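Side-chain contacts in putative adhesin (Parabacteroides distasonis, PDB 3LJY), which is of unknown function but, as a putative adhesin with an auto-transporter-like head domain, probably takes part in cell attachment: residues Leu192-Lys195 with Leu201-Val204; Ala212-Val215 with Asn219-Tyr222; Asp150-Asp155 with Phe185-Pro190. All blocks are in the same frame, centred on the assembly; numbering follows the deposited sequence.

Contact 1 of 3, residues Leu192-Lys195 with Leu201-Val204; sequences LSCK and LAEV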
loop_
_atom_site.group_PDB
_atom_site.type_symbol
_atom_site.label_atom_id
_atom_site.label_comp_id
_atom_site.label_asym_id
_atom_site.label_seq_id
_atom_site.Cartn_x
_atom_site.Cartn_y
_atom_site.Cartn_z
ATOM N N LEU A 192 18.127 11.061 -2.163
ATOM C CA LEU A 192 17.658 9.678 -2.011
ATOM C C LEU A 192 18.664 8.853 -1.253
ATOM O O LEU A 192 19.824 8.926 -1.533
ATOM C CB LEU A 192 17.329 9.032 -3.391
ATOM C CG LEU A 192 16.729 7.616 -3.376
ATOM C CD1 LEU A 192 15.440 7.609 -2.580
ATOM C CD2 LEU A 192 16.554 7.045 -4.779
ATOM N N SER A 193 18.206 8.098 -0.263
ATOM C CA SER A 193 19.022 7.032 0.308
ATOM C C SER A 193 18.310 5.692 0.144
ATOM O O SER A 193 17.104 5.563 0.308
ATOM C CB SER A 193 19.428 7.313 1.769
ATOM O OG SER A 193 18.442 6.864 2.663
ATOM N N CYS A 194 19.095 4.687 -0.188
ATOM C CA CYS A 194 18.576 3.408 -0.609
ATOM C C CYS A 194 19.501 2.303 -0.084
ATOM O O CYS A 194 20.689 2.302 -0.413
ATOM C CB CYS A 194 18.454 3.407 -2.145
ATOM S SG CYS A 194 17.816 1.900 -2.870
ATOM N N LYS A 195 18.960 1.417 0.770
ATOM C CA LYS A 195 19.737 0.332 1.408
ATOM C C LYS A 195 19.138 -1.001 1.011
ATOM O O LYS A 195 17.972 -1.229 1.234
ATOM C CB LYS A 195 19.726 0.416 2.943
ATOM C CG LYS A 195 20.462 -0.774 3.629
ATOM C CD LYS A 195 20.905 -0.481 5.077
ATOM C CE LYS A 195 21.760 -1.625 5.683
ATOM N N LEU A 201 16.124 -6.169 -5.345
ATOM C CA LEU A 201 16.507 -5.167 -6.356
ATOM C C LEU A 201 15.797 -3.859 -6.090
ATOM O O LEU A 201 14.603 -3.861 -5.896
ATOM C CB LEU A 201 16.102 -5.637 -7.772
ATOM C CG LEU A 201 16.118 -4.686 -8.993
ATOM C CD1 LEU A 201 17.539 -4.215 -9.389
ATOM C CD2 LEU A 201 15.437 -5.360 -10.217
ATOM N N ALA A 202 16.535 -2.744 -6.057
ATOM C CA ALA A 202 15.919 -1.395 -6.038
ATOM C C ALA A 202 16.270 -0.702 -7.336
ATOM O O ALA A 202 17.451 -0.536 -7.641
ATOM C CB ALA A 202 16.374 -0.528 -4.849
ATOM N N GLU A 203 15.233 -0.356 -8.095
ATOM C CA GLU A 203 15.311 0.527 -9.272
ATOM C C GLU A 203 14.843 1.910 -8.888
ATOM O O GLU A 203 13.690 2.098 -8.500
ATOM C CB GLU A 203 14.413 0.019 -10.388
ATOM C CG GLU A 203 14.748 -1.355 -10.874
ATOM C CD GLU A 203 13.858 -1.817 -12.014
ATOM O OE1 GLU A 203 12.641 -1.401 -12.117
ATOM O OE2 GLU A 203 14.406 -2.632 -12.811
ATOM N N VAL A 204 15.724 2.882 -9.000
ATOM C CA VAL A 204 15.491 4.211 -8.417
ATOM C C VAL A 204 15.865 5.336 -9.389
ATOM O O VAL A 204 16.510 5.120 -10.415
ATOM C CB VAL A 204 16.252 4.349 -7.042
ATOM C CG1 VAL A 204 15.990 3.125 -6.154
ATOM C CG2 VAL A 204 17.774 4.533 -7.221
#

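Contact 2 of 3, residues Ala212-Val215 with Asn219-Tyr222; sequences ANVV and NIRY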
loop_
_atom_site.group_PDB
_atom_site.type_symbol
_atom_site.label_atom_id
_atom_site.label_comp_id
_atom_site.label_asym_id
_atom_site.label_seq_id
_atom_site.Cartn_x
_atom_site.Cartn_y
_atom_site.Cartn_z
ATOM N N ALA A 212 23.820 5.061 -1.646
ATOM C CA ALA A 212 23.517 3.658 -1.980
ATOM C C ALA A 212 24.310 2.641 -1.102
ATOM O O ALA A 212 25.533 2.685 -1.024
ATOM C CB ALA A 212 23.819 3.403 -3.477
ATOM N N ASN A 213 23.602 1.723 -0.465
ATOM C CA ASN A 213 24.192 0.743 0.446
ATOM C C ASN A 213 23.745 -0.656 0.082
ATOM O O ASN A 213 22.534 -0.942 0.062
ATOM C CB ASN A 213 23.624 0.984 1.836
ATOM C CG ASN A 213 24.638 1.206 2.841
ATOM O OD1 ASN A 213 25.222 0.249 3.396
ATOM N ND2 ASN A 213 24.880 2.497 3.132
ATOM N N VAL A 214 24.690 -1.537 -0.201
ATOM C CA VAL A 214 24.361 -2.924 -0.448
ATOM C C VAL A 214 25.171 -3.782 0.497
ATOM O O VAL A 214 26.358 -3.582 0.636
ATOM C CB VAL A 214 24.571 -3.281 -1.947
ATOM C CG1 VAL A 214 24.239 -4.742 -2.218
ATOM C CG2 VAL A 214 23.718 -2.407 -2.809
ATOM N N VAL A 215 24.498 -4.698 1.192
ATOM C CA VAL A 215 25.161 -5.721 2.005
ATOM C C VAL A 215 24.678 -7.052 1.487
ATOM O O VAL A 215 23.519 -7.394 1.668
ATOM C CB VAL A 215 24.793 -5.634 3.498
ATOM C CG1 VAL A 215 25.614 -6.689 4.301
ATOM C CG2 VAL A 215 24.985 -4.188 4.016
ATOM N N ASN A 219 20.971 -5.738 -5.383
ATOM C CA ASN A 219 21.348 -4.833 -6.485
ATOM C C ASN A 219 20.549 -3.521 -6.478
ATOM O O ASN A 219 19.377 -3.524 -6.150
ATOM C CB ASN A 219 21.097 -5.461 -7.867
ATOM C CG ASN A 219 22.005 -6.626 -8.167
ATOM O OD1 ASN A 219 21.573 -7.760 -8.117
ATOM N ND2 ASN A 219 23.274 -6.356 -8.487
ATOM N N ILE A 220 21.209 -2.422 -6.844
ATOM C CA ILE A 220 20.587 -1.121 -7.025
ATOM C C ILE A 220 20.862 -0.628 -8.458
ATOM O O ILE A 220 21.992 -0.566 -8.906
ATOM C CB ILE A 220 21.056 -0.043 -6.009
ATOM C CG1 ILE A 220 20.803 -0.509 -4.560
ATOM C CG2 ILE A 220 20.320 1.313 -6.292
ATOM C CD1 ILE A 220 21.288 0.443 -3.452
ATOM N N ARG A 221 19.815 -0.284 -9.181
ATOM C CA ARG A 221 19.954 0.331 -10.484
ATOM C C ARG A 221 19.374 1.740 -10.396
ATOM O O ARG A 221 18.279 1.931 -9.876
ATOM C CB ARG A 221 19.208 -0.491 -11.515
ATOM C CG ARG A 221 19.778 -1.889 -11.744
ATOM C CD ARG A 221 21.101 -1.778 -12.495
ATOM N NE ARG A 221 21.836 -3.030 -12.653
ATOM C CZ ARG A 221 22.594 -3.611 -11.715
ATOM N NH1 ARG A 221 22.718 -3.100 -10.487
ATOM N NH2 ARG A 221 23.232 -4.727 -12.016
ATOM N N TYR A 222 20.109 2.745 -10.848
ATOM C CA TYR A 222 19.610 4.108 -10.759
ATOM C C TYR A 222 19.685 4.842 -12.070
ATOM O O TYR A 222 20.596 4.643 -12.856
ATOM C CB TYR A 222 20.328 4.917 -9.684
ATOM C CG TYR A 222 21.822 5.154 -9.933
ATOM C CD1 TYR A 222 22.279 6.293 -10.625
ATOM C CD2 TYR A 222 22.773 4.257 -9.461
ATOM C CE1 TYR A 222 23.645 6.515 -10.828
ATOM C CE2 TYR A 222 24.138 4.478 -9.665
ATOM C CZ TYR A 222 24.560 5.607 -10.342
ATOM O OH TYR A 222 25.903 5.810 -10.537
#

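Contact 3 of 3, residues Asp150-Asp155 with Phe185-Pro190; sequences DKIECD and FGLAVP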
loop_
_atom_site.group_PDB
_atom_site.type_symbol
_atom_site.label_atom_id
_atom_site.label_comp_id
_atom_site.label_asym_id
_atom_site.label_seq_id
_atom_site.Cartn_x
_atom_site.Cartn_y
_atom_site.Cartn_z
ATOM N N ASP A 150 6.677 15.483 -0.223
ATOM C CA ASP A 150 7.882 16.010 0.393
ATOM C C ASP A 150 8.834 14.857 0.725
ATOM O O ASP A 150 10.045 14.951 0.505
ATOM C CB ASP A 150 7.523 16.847 1.639
ATOM C CG ASP A 150 6.813 18.163 1.276
ATOM O OD1 ASP A 150 7.349 18.850 0.382
ATOM O OD2 ASP A 150 5.748 18.532 1.862
ATOM N N LYS A 151 8.275 13.766 1.249
ATOM C CA LYS A 151 9.047 12.612 1.712
ATOM C C LYS A 151 8.370 11.316 1.346
ATOM O O LYS A 151 7.152 11.174 1.482
ATOM C CB LYS A 151 9.235 12.690 3.227
ATOM C CG LYS A 151 10.000 11.528 3.890
ATOM C CD LYS A 151 11.404 11.277 3.295
ATOM C CE LYS A 151 12.427 10.880 4.345
ATOM N NZ LYS A 151 12.204 9.520 4.859
ATOM N N ILE A 152 9.173 10.385 0.821
ATOM C CA ILE A 152 8.772 8.998 0.535
ATOM C C ILE A 152 9.629 8.057 1.390
ATOM O O ILE A 152 10.852 8.207 1.478
ATOM C CB ILE A 152 8.925 8.632 -0.977
ATOM C CG1 ILE A 152 8.648 7.117 -1.242
ATOM C CG2 ILE A 152 10.301 9.011 -1.499
ATOM C CD1 ILE A 152 7.178 6.687 -1.021
ATOM N N GLU A 153 8.962 7.150 2.087
ATOM C CA GLU A 153 9.607 6.059 2.797
ATOM C C GLU A 153 9.055 4.722 2.310
ATOM O O GLU A 153 7.840 4.552 2.276
ATOM C CB GLU A 153 9.349 6.186 4.279
ATOM C CG GLU A 153 10.211 7.214 4.915
ATOM C CD GLU A 153 10.054 7.266 6.420
ATOM O OE1 GLU A 153 9.684 6.211 7.019
ATOM O OE2 GLU A 153 10.310 8.373 6.994
ATOM N N CYS A 154 9.948 3.837 1.875
ATOM C CA CYS A 154 9.614 2.492 1.413
ATOM C C CYS A 154 10.401 1.422 2.114
ATOM O O CYS A 154 11.618 1.415 2.045
ATOM C CB CYS A 154 9.999 2.312 -0.028
ATOM S SG CYS A 154 8.900 3.055 -1.103
ATOM N N ASP A 155 9.698 0.464 2.693
ATOM C CA ASP A 155 10.308 -0.631 3.411
ATOM C C ASP A 155 9.819 -1.953 2.907
ATOM O O ASP A 155 8.666 -2.252 3.094
ATOM C CB ASP A 155 9.866 -0.554 4.869
ATOM C CG ASP A 155 10.954 -0.177 5.756
ATOM O OD1 ASP A 155 11.406 0.982 5.595
ATOM O OD2 ASP A 155 11.398 -1.069 6.556
ATOM N N PHE A 185 11.818 3.704 -10.805
ATOM C CA PHE A 185 12.508 4.443 -11.860
ATOM C C PHE A 185 11.788 5.759 -12.215
ATOM O O PHE A 185 12.437 6.749 -12.562
ATOM C CB PHE A 185 12.629 3.613 -13.158
ATOM C CG PHE A 185 13.849 2.734 -13.241
ATOM C CD1 PHE A 185 15.070 3.120 -12.696
ATOM C CD2 PHE A 185 13.790 1.521 -13.915
ATOM C CE1 PHE A 185 16.187 2.292 -12.788
ATOM C CE2 PHE A 185 14.911 0.702 -14.011
ATOM C CZ PHE A 185 16.106 1.096 -13.451
ATOM N N GLY A 186 10.453 5.742 -12.172
ATOM C CA GLY A 186 9.638 6.896 -12.539
ATOM C C GLY A 186 9.410 7.941 -11.444
ATOM O O GLY A 186 8.883 9.041 -11.711
ATOM N N LEU A 187 9.779 7.628 -10.206
ATOM C CA LEU A 187 9.756 8.624 -9.131
ATOM C C LEU A 187 11.105 9.351 -8.993
ATOM O O LEU A 187 12.102 8.800 -8.507
ATOM C CB LEU A 187 9.389 7.968 -7.807
ATOM C CG LEU A 187 9.159 8.877 -6.591
ATOM C CD1 LEU A 187 7.939 9.691 -6.774
ATOM C CD2 LEU A 187 9.092 8.063 -5.329
ATOM N N ALA A 188 11.092 10.622 -9.369
ATOM C CA ALA A 188 12.245 11.496 -9.322
ATOM C C ALA A 188 12.443 11.971 -7.904
ATOM O O ALA A 188 11.588 12.648 -7.357
ATOM C CB ALA A 188 11.992 12.695 -10.267
ATOM N N VAL A 189 13.581 11.622 -7.301
ATOM C CA VAL A 189 13.900 12.047 -5.927
ATOM C C VAL A 189 15.218 12.767 -5.872
ATOM O O VAL A 189 16.242 12.163 -6.089
ATOM C CB VAL A 189 13.965 10.836 -4.974
ATOM C CG1 VAL A 189 14.336 11.319 -3.543
ATOM C CG2 VAL A 189 12.648 10.033 -5.007
ATOM N N PRO A 190 15.226 14.069 -5.563
ATOM C CA PRO A 190 16.529 14.753 -5.417
ATOM C C PRO A 190 17.491 14.188 -4.357
ATOM O O PRO A 190 18.671 13.984 -4.639
ATOM C CB PRO A 190 16.127 16.184 -5.081
ATOM C CG PRO A 190 14.702 16.332 -5.687
ATOM C CD PRO A 190 14.091 15.003 -5.417
#

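Contact 1 of 3, residues Leu192-Lys195 with Leu201-Val204
C194 and A202 meet head-on. The sulfur points straight across the interior at the methyl of A202, with the CB-SG bond of C194 and the CA-CB bond of A202 lying nearly on one line. SG of C194 comes to 3.4 Å from CB of A202, a snug approach for sulfur and a methyl. CB of C194 points inward, and with SG anti to the backbone N and beside the carbonyl carbon (chi1 180°) the sulfur is aimed at A202. Its flank brushes V204, where SG of C194 is 4.0 Å from CG1 of V204.

L192 and V204 behave differently: their side chains cross obliquely, and the touching is done by one leucine branch. CD2, the extended end of L192, presses on the fork of the valine, 3.5 Å from CB of V204. CD2 of L192 also lies 3.7 Å from CG2 of V204, so it rests where the valine branches and not on a single methyl.

The two strands run nearly antiparallel, at 166°, with axes 8.8 Å apart. That is too far for backbone pairing; they belong to facing sheets of a parallel beta-helix, and what meets between them is the hydrophobic filling of one rung. On the side of the preceding rung, Y174 touches L192, C194 and V204, while I176 packs on A202. The following rung supplies I220 against C194 and Y222 against V204.

Side chains alternate in and out along both strands. K195 and E203 point away from the filling, and polar groups on the outer faces find partners in the preceding rung: S193 OG is hydrogen-bonded to D173, and OE1 of E203 to ND1 of H183.

Contact 2 of 3, residues Ala212-Val215 with Asn219-Tyr222
A212, well into strand 209-215, sets its methyl against the end of I220, CB of A212 to CD1 of I220 at 3.9 Å, inside a late rung of the parallel beta-helix. The two strands run at 157° on facing sheets, so the gap is closed by side chains, chiefly I220, whose tip also reaches the backbone of the other strand.

At N213 the side chain turns outward, where it touches K195 of the preceding rung. Its backbone still takes part, since O of N213 sits 4.0 Å from CD1 of I220.

V214 turns inward and supplies the other wall for I220. CG2 of V214 is 3.8 Å from CD1 and 3.9 Å from CG1 of I220, and the two side chains slide past each other in opposite directions. I220 can reach both A212 and V214 because its chain is stretched out, with CD1 anti to CA (chi2 177°). C194 and V196 of the preceding rung also pack on I220, while V238 of the following rung lies against A212 and V214.

Outside the filling, NH2 of R221 forms a salt bridge with OE1 of E239 and NH1 a hydrogen bond with OG1 of T237. The guanidinium also folds back on its own strand: NH1 of R221 bonds to O of I220 at 3.1 Å, coming from above the carbonyl plane, 68° out of it, with the oxygen almost in the guanidinium plane.

Contact 3 of 3, residues Asp150-Asp155 with Phe185-Pro190
Where I152 meets L187 and V189, aliphatic groups do the touching; the flat groups of these segments lie outside. The carboxylate of E153 takes NZ of K151 on the anti side of OE2, 3.1 Å away and 24° out of its plane, and K131 bridges to the same oxygen. NZ of K151 has a second anion in D173. The F185 ring makes a cation-pi contact with K223; O of V204 approaches it near its plane at the CD1 edge, and the carboxylate carbon of E203 stands over one side near CE2.

Inside, CG2 of I152 carries the contact from the crowded position between backbone N and carbonyl carbon, 4.1 Å from CD2 of L187. The leucine comes across the isoleucine at a slant. V189 adds a looser touch, with its CG2 4.3 Å from CG2 of I152.

Strand 172-176, the neighbour of 151-156 in its sheet, sends Y174 against both L187 and V189, and A169 packs on I152 and V189. The corner of one rung thus packs against the inward side of a strand of the preceding rung, as in the core of a parallel beta-helix.

How the contacts relate
All three contacts are buried packing in one beta-helix, made by aliphatic groups and a cysteine sulfur, with charged and polar bonds kept to the outer faces. Contacts 1 and 2 repeat the same theme on successive rungs, each spanning the facing sheets; their centres are 6 Å apart. Their strands pair directly: A202 O with R221 N, and V204 N with R221 O, are probable hydrogen bonds. Contact 3 differs in bridging separate rungs at a corner, and it buries less surface. It comes earlier in the chain, its last segment leading into strand 192-196 of contact 1, and the F185 ring packs near E203 and R221.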